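Side-chain contacts in pili retraction protein PilT (Thermus thermophilus, PDB 5FL3), which probably hydrolyses ATP to drive the retraction of type IV pili, as a member of the GSP E family of secretion ATPases: residues E219-A224 and I251-L256; P35-D40 and R44-R49. All coordinates share one frame; numbering follows the deposited sequence.

Along the chain the two contacts come in series: contact 2 is complete before contact 1 begins. Contact 2 pairs strands 36-39 and 42-45, a hairpin at one margin of the antiparallel sheet in the N-terminal part. Contact 1 sets helix 218-230, which leads into strand 233-238 of the mixed sheet, against the loop between helices 243-251 and 259-269. Their centres are about 41 Å apart and their nearest atoms about 24 Å, on opposite sides of the chain's centre, and they have no strand or helix in common. Contact 2 thus belongs to the N-terminal sheet, its Val-37 side chain about 11 Å from bound ADP, and contact 1 to the P-loop ATPase part, away from the nucleotide.

Contact 1. Residues E219-A224 and I251-L256; sequences ETVEAA and IDFFPL
The Phe-253 ring presents one face to Val-221, whose CG2 lies 4.0 Å from the ring centroid and 19° off the ring normal, a CH-pi contact displaced toward the CD2 and CE2 rim. Phe-254 is used differently: its edge points at the helix, with Val-221 CG1 4.0 Å from CE1 and Glu-222 CB 3.9 Å from CZ. Val-221 thus divides its branches between two aromatic rings. Its chi1 of 166° sets CG1 anti to the backbone N, which leaves CG2, on the N side, to cover Phe-253. Glu-222 runs extended past the edge of Phe-254, and its CD is 4.0 Å from Phe-254 CE2; carboxylate and ring planes stand 77° apart, which rules out stacking. The charge is met instead by Arg-218, through a salt bridge from Glu-222 OE1. The loop is shaped by a type I turn, closed by Phe-254 N donating to Ile-251 O at 2.9 Å, and this places the two consecutive phenylalanines on the helix by face and by edge. Arg-249 makes a cation-pi contact with Phe-253, while Phe-254 also touches Val-262 of helix 259-269. Replacing Phe-254 with an alanine would probably open a gap beside Glu-222 CB and leave Val-221 CG1 without its aromatic neighbour. The ring contacts are made mainly by side chains, and no polar bond joins the two segments, as in helix-to-loop apolar packing, here joining helix 218-230 to the turn in the loop that follows helix 243-251 in the P-loop ATPase fold.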
loop_
_atom_site.group_PDB
_atom_site.type_symbol
_atom_site.label_atom_id
_atom_site.label_comp_id
_atom_site.label_asym_id
_atom_site.label_seq_id
_atom_site.Cartn_x
_atom_site.Cartn_y
_atom_site.Cartn_z
ATOM N N GLU A 219 -4.199 10.229 -17.114
ATOM C CA GLU A 219 -4.747 9.185 -17.969
ATOM C C GLU A 219 -5.224 8.017 -17.122
ATOM O O GLU A 219 -6.369 7.570 -17.251
ATOM C CB GLU A 219 -3.703 8.705 -18.987
ATOM C CG GLU A 219 -3.357 9.695 -20.106
ATOM C CD GLU A 219 -2.546 10.915 -19.644
ATOM O OE1 GLU A 219 -1.871 10.835 -18.596
ATOM O OE2 GLU A 219 -2.580 11.956 -20.341
ATOM N N THR A 220 -4.341 7.536 -16.254
ATOM C CA THR A 220 -4.668 6.467 -15.321
ATOM C C THR A 220 -5.747 6.864 -14.301
ATOM O O THR A 220 -6.624 6.059 -13.984
ATOM C CB THR A 220 -3.422 6.008 -14.575
ATOM O OG1 THR A 220 -2.407 5.678 -15.530
ATOM C CG2 THR A 220 -3.725 4.792 -13.757
ATOM N N VAL A 221 -5.701 8.095 -13.790
ATOM C CA VAL A 221 -6.701 8.522 -12.806
ATOM C C VAL A 221 -8.075 8.553 -13.467
ATOM O O VAL A 221 -9.065 8.070 -12.903
ATOM C CB VAL A 221 -6.360 9.923 -12.181
ATOM C CG1 VAL A 221 -7.550 10.511 -11.438
ATOM C CG2 VAL A 221 -5.170 9.822 -11.251
ATOM N N GLU A 222 -8.135 9.107 -14.674
ATOM C CA GLU A 222 -9.405 9.204 -15.391
ATOM C C GLU A 222 -9.939 7.811 -15.731
ATOM O O GLU A 222 -11.135 7.539 -15.574
ATOM C CB GLU A 222 -9.252 10.038 -16.668
ATOM C CG GLU A 222 -10.587 10.412 -17.324
ATOM C CD GLU A 222 -10.434 11.376 -18.497
ATOM O OE1 GLU A 222 -9.412 11.292 -19.197
ATOM O OE2 GLU A 222 -11.329 12.221 -18.720
ATOM N N ALA A 223 -9.042 6.936 -16.186
ATOM C CA ALA A 223 -9.427 5.598 -16.606
ATOM C C ALA A 223 -9.997 4.860 -15.422
ATOM O O ALA A 223 -11.024 4.183 -15.535
ATOM C CB ALA A 223 -8.241 4.843 -17.190
ATOM N N ALA A 224 -9.332 5.010 -14.280
ATOM C CA ALA A 224 -9.770 4.354 -13.061
ATOM C C ALA A 224 -11.139 4.877 -12.619
ATOM O O ALA A 224 -11.983 4.105 -12.184
ATOM C CB ALA A 224 -8.751 4.535 -11.979
ATOM N N ILE A 251 -8.360 15.974 -8.457
ATOM C CA ILE A 251 -8.857 17.056 -9.303
ATOM C C ILE A 251 -7.695 17.825 -9.945
ATOM O O ILE A 251 -7.737 18.134 -11.140
ATOM C CB ILE A 251 -9.742 18.040 -8.519
ATOM C CG1 ILE A 251 -11.005 17.335 -8.038
ATOM C CG2 ILE A 251 -10.096 19.244 -9.386
ATOM C CD1 ILE A 251 -11.668 18.005 -6.855
ATOM N N ASP A 252 -6.649 18.104 -9.165
ATOM C CA ASP A 252 -5.491 18.823 -9.683
ATOM C C ASP A 252 -4.728 18.047 -10.753
ATOM O O ASP A 252 -3.782 18.569 -11.331
ATOM C CB ASP A 252 -4.533 19.206 -8.545
ATOM C CG ASP A 252 -5.051 20.375 -7.709
ATOM O OD1 ASP A 252 -6.116 20.954 -8.039
ATOM O OD2 ASP A 252 -4.388 20.726 -6.725
ATOM N N PHE A 253 -5.119 16.808 -11.023
ATOM C CA PHE A 253 -4.518 16.088 -12.141
ATOM C C PHE A 253 -5.005 16.631 -13.490
ATOM O O PHE A 253 -4.406 16.356 -14.528
ATOM C CB PHE A 253 -4.834 14.598 -12.064
ATOM C CG PHE A 253 -3.800 13.792 -11.364
ATOM C CD1 PHE A 253 -2.597 13.513 -11.979
ATOM C CD2 PHE A 253 -4.035 13.298 -10.088
ATOM C CE1 PHE A 253 -1.638 12.760 -11.334
ATOM C CE2 PHE A 253 -3.085 12.541 -9.443
ATOM C CZ PHE A 253 -1.885 12.273 -10.062
ATOM N N PHE A 254 -6.094 17.392 -13.475
ATOM C CA PHE A 254 -6.751 17.785 -14.714
ATOM C C PHE A 254 -6.579 19.261 -15.056
ATOM O O PHE A 254 -6.316 20.086 -14.180
ATOM C CB PHE A 254 -8.240 17.430 -14.638
ATOM C CG PHE A 254 -8.486 15.955 -14.578
ATOM C CD1 PHE A 254 -8.317 15.253 -13.386
ATOM C CD2 PHE A 254 -8.835 15.252 -15.721
ATOM C CE1 PHE A 254 -8.517 13.877 -13.332
ATOM C CE2 PHE A 254 -9.035 13.874 -15.676
ATOM C CZ PHE A 254 -8.876 13.185 -14.480
ATOM N N PRO A 255 -6.685 19.586 -16.350
ATOM C CA PRO A 255 -6.817 20.994 -16.718
ATOM C C PRO A 255 -8.002 21.645 -16.017
ATOM O O PRO A 255 -9.027 21.019 -15.791
ATOM C CB PRO A 255 -6.999 20.938 -18.236
ATOM C CG PRO A 255 -6.174 19.734 -18.638
ATOM C CD PRO A 255 -6.398 18.731 -17.517
ATOM N N LEU A 256 -7.830 22.912 -15.665
ATOM C CA LEU A 256 -8.781 23.671 -14.860
ATOM C C LEU A 256 -10.198 23.703 -15.435
ATOM O O LEU A 256 -11.183 23.686 -14.683
ATOM C CB LEU A 256 -8.265 25.098 -14.692
ATOM C CG LEU A 256 -8.704 25.847 -13.438
ATOM C CD1 LEU A 256 -7.744 27.000 -13.290
ATOM C CD2 LEU A 256 -10.156 26.349 -13.487
#

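Contact 2. Residues P35-D40 and R44-R49; sequences PTVRID and RPFGNR
Val-37 and Arg-44 form an antiparallel hydrogen-bonded pair, each backbone using both its donor and its acceptor. Val-37 N gives to Arg-44 O at 2.7 Å, and Arg-44 N returns a bond to Val-37 O at 2.6 Å, with N-H...O angles of 159° and 156°. A third bond, Phe-46 N to Pro-35 O at 2.6 Å, carries the ladder past the non-hydrogen-bonded pair Thr-36 and Pro-45. Proline has no N-H to offer, and this position asks none of it across the ladder. Arg-44 O also receives a CA-H...O contact from Thr-36 CA at 3.4 Å. The hydroxyl of Thr-36 bonds to Pro-34 O; its methyl CG2, anti to the backbone N (OG1 chi1 -65°), lies against Arg-44 O. On the other strand edge, Thr-36 and Arg-38 bond through their backbones to strand 26-30 and the residue before it.

Among side chains, Val-37 CG1 rests on Phe-46 at 3.9 Å from CB, approaching the ring obliquely. The Phe-46 ring then leads away to Ala-18 and Met-19 of helix 11-21, and Met-19 also touches Val-37. Asp-40 is held by a salt bridge from its OD1 to Arg-23. These paired backbone bonds are those of a beta hairpin, which here forms the margin of the six-stranded N-terminal sheet, with the Val-37 side chain about 11 Å from bound ADP.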
loop_
_atom_site.group_PDB
_atom_site.type_symbol
_atom_site.label_atom_id
_atom_site.label_comp_id
_atom_site.label_asym_id
_atom_site.label_seq_id
_atom_site.Cartn_x
_atom_site.Cartn_y
_atom_site.Cartn_z
ATOM N N PRO A 35 25.170 -7.454 6.965
ATOM C CA PRO A 35 23.824 -7.778 6.479
ATOM C C PRO A 35 22.774 -7.008 7.275
ATOM O O PRO A 35 22.761 -7.063 8.497
ATOM C CB PRO A 35 23.721 -9.287 6.714
ATOM C CG PRO A 35 25.122 -9.767 6.595
ATOM C CD PRO A 35 25.966 -8.669 7.225
ATOM N N THR A 36 21.924 -6.268 6.576
ATOM C CA THR A 36 21.027 -5.314 7.215
ATOM C C THR A 36 19.592 -5.609 6.823
ATOM O O THR A 36 19.291 -5.860 5.649
ATOM C CB THR A 36 21.398 -3.871 6.831
ATOM O OG1 THR A 36 22.697 -3.559 7.367
ATOM C CG2 THR A 36 20.342 -2.858 7.339
ATOM N N VAL A 37 18.695 -5.609 7.799
ATOM C CA VAL A 37 17.325 -5.908 7.459
ATOM C C VAL A 37 16.444 -4.708 7.743
ATOM O O VAL A 37 16.739 -3.880 8.614
ATOM C CB VAL A 37 16.796 -7.138 8.221
ATOM C CG1 VAL A 37 17.640 -8.372 7.899
ATOM C CG2 VAL A 37 16.780 -6.858 9.705
ATOM N N ARG A 38 15.376 -4.611 6.968
ATOM C CA ARG A 38 14.309 -3.687 7.269
ATOM C C ARG A 38 13.191 -4.467 7.979
ATOM O O ARG A 38 12.616 -5.397 7.402
ATOM C CB ARG A 38 13.840 -3.026 5.980
ATOM C CG ARG A 38 12.587 -2.238 6.083
ATOM C CD ARG A 38 12.487 -1.292 4.910
ATOM N NE ARG A 38 12.784 0.052 5.363
ATOM C CZ ARG A 38 13.701 0.858 4.851
ATOM N NH1 ARG A 38 14.441 0.503 3.812
ATOM N NH2 ARG A 38 13.849 2.045 5.390
ATOM N N ILE A 39 12.936 -4.119 9.244
ATOM C CA ILE A 39 11.850 -4.700 10.049
ATOM C C ILE A 39 10.983 -3.597 10.621
ATOM O O ILE A 39 11.506 -2.616 11.145
ATOM C CB ILE A 39 12.367 -5.546 11.237
ATOM C CG1 ILE A 39 13.218 -6.719 10.754
ATOM C CG2 ILE A 39 11.209 -6.049 12.080
ATOM C CD1 ILE A 39 14.023 -7.390 11.879
ATOM N N ASP A 40 9.665 -3.765 10.534
ATOM C CA ASP A 40 8.704 -2.733 10.944
ATOM C C ASP A 40 9.101 -1.342 10.446
ATOM O O ASP A 40 8.996 -0.365 11.189
ATOM C CB ASP A 40 8.541 -2.705 12.476
ATOM C CG ASP A 40 8.001 -4.018 13.037
ATOM O OD1 ASP A 40 7.152 -4.649 12.360
ATOM O OD2 ASP A 40 8.448 -4.425 14.142
ATOM N N ARG A 44 17.856 -2.367 10.405
ATOM C CA ARG A 44 18.591 -2.821 11.564
ATOM C C ARG A 44 19.657 -3.769 11.077
ATOM O O ARG A 44 19.443 -4.511 10.112
ATOM C CB ARG A 44 17.661 -3.483 12.585
ATOM C CG ARG A 44 16.848 -2.476 13.390
ATOM C CD ARG A 44 16.079 -3.138 14.522
ATOM N NE ARG A 44 15.272 -2.185 15.290
ATOM C CZ ARG A 44 14.657 -2.480 16.435
ATOM N NH1 ARG A 44 14.767 -3.704 16.955
ATOM N NH2 ARG A 44 13.937 -1.553 17.062
ATOM N N PRO A 45 20.834 -3.711 11.705
ATOM C CA PRO A 45 21.903 -4.634 11.310
ATOM C C PRO A 45 21.524 -6.042 11.727
ATOM O O PRO A 45 20.842 -6.206 12.729
ATOM C CB PRO A 45 23.139 -4.114 12.070
ATOM C CG PRO A 45 22.602 -3.248 13.180
ATOM C CD PRO A 45 21.251 -2.741 12.738
ATOM N N PHE A 46 21.933 -7.028 10.942
ATOM C CA PHE A 46 21.655 -8.432 11.202
ATOM C C PHE A 46 22.995 -9.134 11.180
ATOM O O PHE A 46 23.273 -9.923 10.283
ATOM C CB PHE A 46 20.716 -9.011 10.135
ATOM C CG PHE A 46 20.032 -10.293 10.532
ATOM C CD1 PHE A 46 20.611 -11.523 10.253
ATOM C CD2 PHE A 46 18.787 -10.270 11.157
ATOM C CE1 PHE A 46 19.968 -12.721 10.617
ATOM C CE2 PHE A 46 18.141 -11.460 11.517
ATOM C CZ PHE A 46 18.735 -12.688 11.249
ATOM N N GLY A 47 23.837 -8.820 12.158
ATOM C CA GLY A 47 25.203 -9.302 12.200
ATOM C C GLY A 47 26.113 -8.132 12.501
ATOM O O GLY A 47 25.704 -6.979 12.357
ATOM N N ASN A 48 27.347 -8.418 12.911
ATOM C CA ASN A 48 28.244 -7.382 13.416
ATOM C C ASN A 48 29.452 -7.173 12.518
ATOM O O ASN A 48 30.207 -6.227 12.691
ATOM C CB ASN A 48 28.695 -7.735 14.828
ATOM C CG ASN A 48 29.258 -9.148 14.921
ATOM O OD1 ASN A 48 28.799 -10.060 14.234
ATOM N ND2 ASN A 48 30.264 -9.327 15.767
ATOM N N ARG A 49 29.631 -8.056 11.550
ATOM C CA ARG A 49 30.746 -7.929 10.624
ATOM C C ARG A 49 30.318 -7.348 9.265
ATOM O O ARG A 49 29.375 -7.834 8.635
ATOM C CB ARG A 49 31.407 -9.294 10.417
ATOM C CG ARG A 49 31.637 -10.086 11.706
ATOM C CD ARG A 49 32.846 -9.571 12.470
ATOM N NE ARG A 49 34.065 -9.550 11.659
ATOM C CZ ARG A 49 34.844 -8.479 11.508
ATOM N NH1 ARG A 49 34.530 -7.337 12.113
ATOM N NH2 ARG A 49 35.932 -8.542 10.752
#